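Local coordinates for MdbA protein (Corynebacterium diphtheriae, PDB 5C00) that is a thiol-disulfide oxidoreductase of the DsbA family that probably forms disulfide bonds in exported proteins and is essential for viability, pilus assembly, toxin production and virulence, at residues 8-19 against 137-147. Residues are numbered along the deposited sequence; the frame is centred on the assembly and turned at random.
Sequences AHQANKYADYDK and NDFADVAKSLG
Gln-10 and Tyr-17 touch down near the two ends of the segment 137-147: Gln-10 CA lies 5.5 Å from Asp-138 CA, and Tyr-17 CA 6.3 Å from Leu-146 CA. Between them the irregular chain 8-19 bows outward through a type I turn, Asn-12 to Ala-15. Asp-141 OD2 accepts two backbone N-H groups from one face of its carboxylate: His-9 N at 2.6 Å on the syn side and Gln-10 N on the anti side. The His-9 ring lies over Asn-137, whose CB stands 3.4 Å from the ring centroid in a CH-pi contact, with ring and amide planes 14° apart. Bent at chi2 (-53°), Gln-10 sends NE2 to Asp-138 OD1 (2.8 Å) in a nearly straight bond that arrives above the carboxylate plane. Under the bow, one water joins Gln-10 O, Tyr-17 OH and Ser-145 OG. Tyr-17 CB packs on Leu-146 CD2 (3.5 Å), and Lys-19 NZ donates a hydrogen bond to Leu-146 O (2.7 Å) beside Gly-147, whose positive phi completes a Schellman motif. The N-terminal loop thus packs on helix 136-145, within the helical region between strands 78-85 and 187-190, consistent with the DsbA-type insertion in a thioredoxin fold; Tyr-17 and Val-142 also meet Leu-122 of helix 113-125, while Arg-157 of helix 150-158 forms a salt bridge with Asp-141 and a hydrogen bond to Asn-137 OD1.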
loop_
_atom_site.group_PDB
_atom_site.type_symbol
_atom_site.label_atom_id
_atom_site.label_comp_id
_atom_site.label_asym_id
_atom_site.label_seq_id
_atom_site.Cartn_x
_atom_site.Cartn_y
_atom_site.Cartn_z
ATOM N N ALA A 8 11.352 23.133 -2.994
ATOM C CA ALA A 8 10.717 22.087 -3.782
ATOM C C ALA A 8 11.769 21.017 -4.051
ATOM O O ALA A 8 12.876 21.342 -4.386
ATOM C CB ALA A 8 10.219 22.644 -5.108
ATOM N N HIS A 9 11.410 19.753 -3.886
ATOM C CA HIS A 9 12.301 18.625 -4.132
ATOM C C HIS A 9 11.896 17.788 -5.344
ATOM O O HIS A 9 12.777 17.294 -6.061
ATOM C CB HIS A 9 12.283 17.735 -2.885
ATOM C CG HIS A 9 12.610 18.479 -1.641
ATOM N ND1 HIS A 9 13.905 18.755 -1.282
ATOM C CD2 HIS A 9 11.820 19.091 -0.725
ATOM C CE1 HIS A 9 13.905 19.483 -0.182
ATOM N NE2 HIS A 9 12.659 19.690 0.186
ATOM N N GLN A 10 10.582 17.579 -5.535
ATOM C CA GLN A 10 10.043 16.852 -6.704
ATOM C C GLN A 10 9.035 17.671 -7.500
ATOM O O GLN A 10 8.038 18.135 -6.950
ATOM C CB GLN A 10 9.328 15.572 -6.314
ATOM C CG GLN A 10 10.178 14.394 -6.019
ATOM C CD GLN A 10 11.169 14.064 -7.106
ATOM O OE1 GLN A 10 10.802 13.818 -8.255
ATOM N NE2 GLN A 10 12.417 14.045 -6.740
ATOM N N ALA A 11 9.279 17.802 -8.805
ATOM C CA ALA A 11 8.440 18.630 -9.678
ATOM C C ALA A 11 8.404 20.070 -9.143
ATOM O O ALA A 11 9.461 20.610 -8.818
ATOM C CB ALA A 11 7.043 18.011 -9.860
ATOM N N ASN A 12 7.226 20.674 -9.055
ATOM C CA ASN A 12 7.088 22.046 -8.636
ATOM C C ASN A 12 5.713 22.191 -8.039
ATOM O O ASN A 12 4.912 21.265 -8.105
ATOM C CB ASN A 12 7.230 22.983 -9.841
ATOM C CG ASN A 12 6.155 22.752 -10.895
ATOM O OD1 ASN A 12 4.969 22.990 -10.655
ATOM N ND2 ASN A 12 6.576 22.315 -12.086
ATOM N N LYS A 13 5.402 23.365 -7.513
ATOM C CA LYS A 13 4.151 23.533 -6.747
ATOM C C LYS A 13 2.893 23.610 -7.612
ATOM O O LYS A 13 1.805 23.552 -7.085
ATOM C CB LYS A 13 4.230 24.777 -5.838
ATOM C CG LYS A 13 4.069 26.113 -6.538
ATOM C CD LYS A 13 3.924 27.281 -5.537
ATOM C CE LYS A 13 3.162 28.485 -6.103
ATOM N NZ LYS A 13 4.018 29.611 -6.589
ATOM N N TYR A 14 3.035 23.770 -8.931
ATOM C CA TYR A 14 1.897 23.723 -9.840
ATOM C C TYR A 14 1.570 22.322 -10.349
ATOM O O TYR A 14 0.501 22.127 -10.845
ATOM C CB TYR A 14 2.160 24.581 -11.075
ATOM C CG TYR A 14 1.817 26.037 -10.940
ATOM C CD1 TYR A 14 2.503 26.850 -10.037
ATOM C CD2 TYR A 14 0.828 26.620 -11.726
ATOM C CE1 TYR A 14 2.184 28.203 -9.903
ATOM C CE2 TYR A 14 0.535 27.989 -11.629
ATOM C CZ TYR A 14 1.200 28.758 -10.695
ATOM O OH TYR A 14 0.909 30.116 -10.602
ATOM N N ALA A 15 2.494 21.369 -10.247
ATOM C CA ALA A 15 2.373 20.082 -10.961
ATOM C C ALA A 15 1.118 19.295 -10.521
ATOM O O ALA A 15 0.882 19.127 -9.336
ATOM C CB ALA A 15 3.604 19.235 -10.747
ATOM N N ASP A 16 0.327 18.883 -11.504
ATOM C CA ASP A 16 -0.913 18.116 -11.336
ATOM C C ASP A 16 -0.553 16.657 -11.705
ATOM O O ASP A 16 0.084 16.386 -12.737
ATOM C CB ASP A 16 -2.012 18.560 -12.323
ATOM C CG ASP A 16 -2.694 19.907 -11.960
ATOM O OD1 ASP A 16 -2.732 20.272 -10.783
ATOM O OD2 ASP A 16 -3.185 20.614 -12.885
ATOM N N TYR A 17 -1.051 15.729 -10.913
ATOM C CA TYR A 17 -0.880 14.298 -11.154
ATOM C C TYR A 17 -2.263 13.713 -11.517
ATOM O O TYR A 17 -3.301 14.206 -11.072
ATOM C CB TYR A 17 -0.346 13.584 -9.891
ATOM C CG TYR A 17 1.110 13.917 -9.524
ATOM C CD1 TYR A 17 1.454 15.170 -8.975
ATOM C CD2 TYR A 17 2.136 13.027 -9.775
ATOM C CE1 TYR A 17 2.784 15.490 -8.665
ATOM C CE2 TYR A 17 3.459 13.328 -9.468
ATOM C CZ TYR A 17 3.794 14.560 -8.908
ATOM O OH TYR A 17 5.119 14.876 -8.581
ATOM N N ASP A 18 -2.262 12.661 -12.307
ATOM C CA ASP A 18 -3.506 11.935 -12.563
ATOM C C ASP A 18 -4.036 11.278 -11.258
ATOM O O ASP A 18 -3.250 10.717 -10.473
ATOM C CB ASP A 18 -3.309 10.919 -13.664
ATOM C CG ASP A 18 -4.614 10.246 -14.055
ATOM O OD1 ASP A 18 -5.688 10.942 -14.122
ATOM O OD2 ASP A 18 -4.570 9.025 -14.273
ATOM N N LYS A 19 -5.351 11.395 -11.033
ATOM C CA LYS A 19 -6.018 10.997 -9.797
ATOM C C LYS A 19 -7.337 10.263 -10.060
ATOM O O LYS A 19 -8.355 10.913 -10.362
ATOM C CB LYS A 19 -6.322 12.238 -8.987
ATOM C CG LYS A 19 -5.379 12.544 -7.835
ATOM C CD LYS A 19 -6.055 12.330 -6.464
ATOM C CE LYS A 19 -6.314 13.617 -5.694
ATOM N NZ LYS A 19 -6.460 13.342 -4.216
ATOM N N ASN A 137 11.914 13.936 1.637
ATOM C CA ASN A 137 11.298 15.179 1.180
ATOM C C ASN A 137 10.697 14.984 -0.204
ATOM O O ASN A 137 9.785 15.713 -0.571
ATOM C CB ASN A 137 12.285 16.341 1.205
ATOM C CG ASN A 137 12.503 16.888 2.606
ATOM O OD1 ASN A 137 11.580 17.304 3.291
ATOM N ND2 ASN A 137 13.716 16.880 3.029
ATOM N N ASP A 138 11.221 14.013 -0.975
ATOM C CA ASP A 138 10.649 13.686 -2.269
ATOM C C ASP A 138 9.338 12.980 -2.076
ATOM O O ASP A 138 8.330 13.334 -2.700
ATOM C CB ASP A 138 11.632 12.852 -3.078
ATOM C CG ASP A 138 12.949 13.587 -3.294
ATOM O OD1 ASP A 138 12.975 14.607 -4.075
ATOM O OD2 ASP A 138 13.950 13.209 -2.660
ATOM N N PHE A 139 9.309 11.970 -1.211
ATOM C CA PHE A 139 8.040 11.325 -0.922
ATOM C C PHE A 139 6.994 12.330 -0.426
ATOM O O PHE A 139 5.789 12.238 -0.752
ATOM C CB PHE A 139 8.246 10.201 0.080
ATOM C CG PHE A 139 8.972 9.019 -0.503
ATOM C CD1 PHE A 139 8.295 8.122 -1.307
ATOM C CD2 PHE A 139 10.309 8.799 -0.258
ATOM C CE1 PHE A 139 8.947 7.033 -1.866
ATOM C CE2 PHE A 139 10.974 7.704 -0.801
ATOM C CZ PHE A 139 10.284 6.809 -1.589
ATOM N N ALA A 140 7.420 13.275 0.390
ATOM C CA ALA A 140 6.482 14.268 0.927
ATOM C C ALA A 140 5.942 15.217 -0.138
ATOM O O ALA A 140 4.762 15.521 -0.157
ATOM C CB ALA A 140 7.141 15.058 2.038
ATOM N N ASP A 141 6.807 15.673 -1.032
ATOM C CA ASP A 141 6.377 16.641 -2.051
ATOM C C ASP A 141 5.285 15.950 -2.882
ATOM O O ASP A 141 4.295 16.569 -3.281
ATOM C CB ASP A 141 7.512 17.047 -2.969
ATOM C CG ASP A 141 8.329 18.231 -2.449
ATOM O OD1 ASP A 141 8.268 18.594 -1.248
ATOM O OD2 ASP A 141 9.048 18.817 -3.303
ATOM N N VAL A 142 5.520 14.680 -3.227
ATOM C CA VAL A 142 4.612 13.966 -4.099
ATOM C C VAL A 142 3.266 13.726 -3.423
ATOM O O VAL A 142 2.206 13.887 -4.048
ATOM C CB VAL A 142 5.227 12.664 -4.658
ATOM C CG1 VAL A 142 4.190 11.871 -5.441
ATOM C CG2 VAL A 142 6.359 13.027 -5.581
ATOM N N ALA A 143 3.286 13.344 -2.142
ATOM C CA ALA A 143 2.084 13.242 -1.379
ATOM C C ALA A 143 1.284 14.552 -1.404
ATOM O O ALA A 143 0.063 14.523 -1.566
ATOM C CB ALA A 143 2.404 12.842 0.071
ATOM N N LYS A 144 1.944 15.661 -1.146
ATOM C CA LYS A 144 1.266 16.971 -1.138
ATOM C C LYS A 144 0.631 17.242 -2.504
ATOM O O LYS A 144 -0.525 17.693 -2.607
ATOM C CB LYS A 144 2.274 18.045 -0.801
ATOM C CG LYS A 144 1.756 19.462 -0.904
ATOM C CD LYS A 144 0.807 19.736 0.231
ATOM C CE LYS A 144 0.246 21.151 0.131
ATOM N NZ LYS A 144 -0.959 21.150 -0.712
ATOM N N SER A 145 1.404 17.009 -3.556
ATOM C CA SER A 145 0.904 17.246 -4.919
ATOM C C SER A 145 -0.346 16.407 -5.204
ATOM O O SER A 145 -1.215 16.849 -5.947
ATOM C CB SER A 145 1.955 16.911 -5.951
ATOM O OG SER A 145 3.063 17.801 -5.882
ATOM N N LEU A 146 -0.425 15.196 -4.652
ATOM C CA LEU A 146 -1.579 14.324 -4.864
ATOM C C LEU A 146 -2.746 14.618 -3.944
ATOM O O LEU A 146 -3.807 13.956 -4.034
ATOM C CB LEU A 146 -1.175 12.839 -4.735
ATOM C CG LEU A 146 -0.727 12.183 -6.041
ATOM C CD1 LEU A 146 -0.114 10.800 -5.820
ATOM C CD2 LEU A 146 -1.833 12.069 -7.070
ATOM N N GLY A 147 -2.564 15.526 -3.001
ATOM C CA GLY A 147 -3.677 15.941 -2.187
ATOM C C GLY A 147 -3.545 15.770 -0.706
ATOM O O GLY A 147 -4.492 16.106 -0.001
HETATM O O HOH W 1 5.576 16.639 -6.633
HETATM O O HOH W 2 6.814 20.153 -5.468
HETATM O O HOH W 3 2.407 20.014 -7.094
HETATM O O HOH W 4 -2.243 16.562 -8.549
#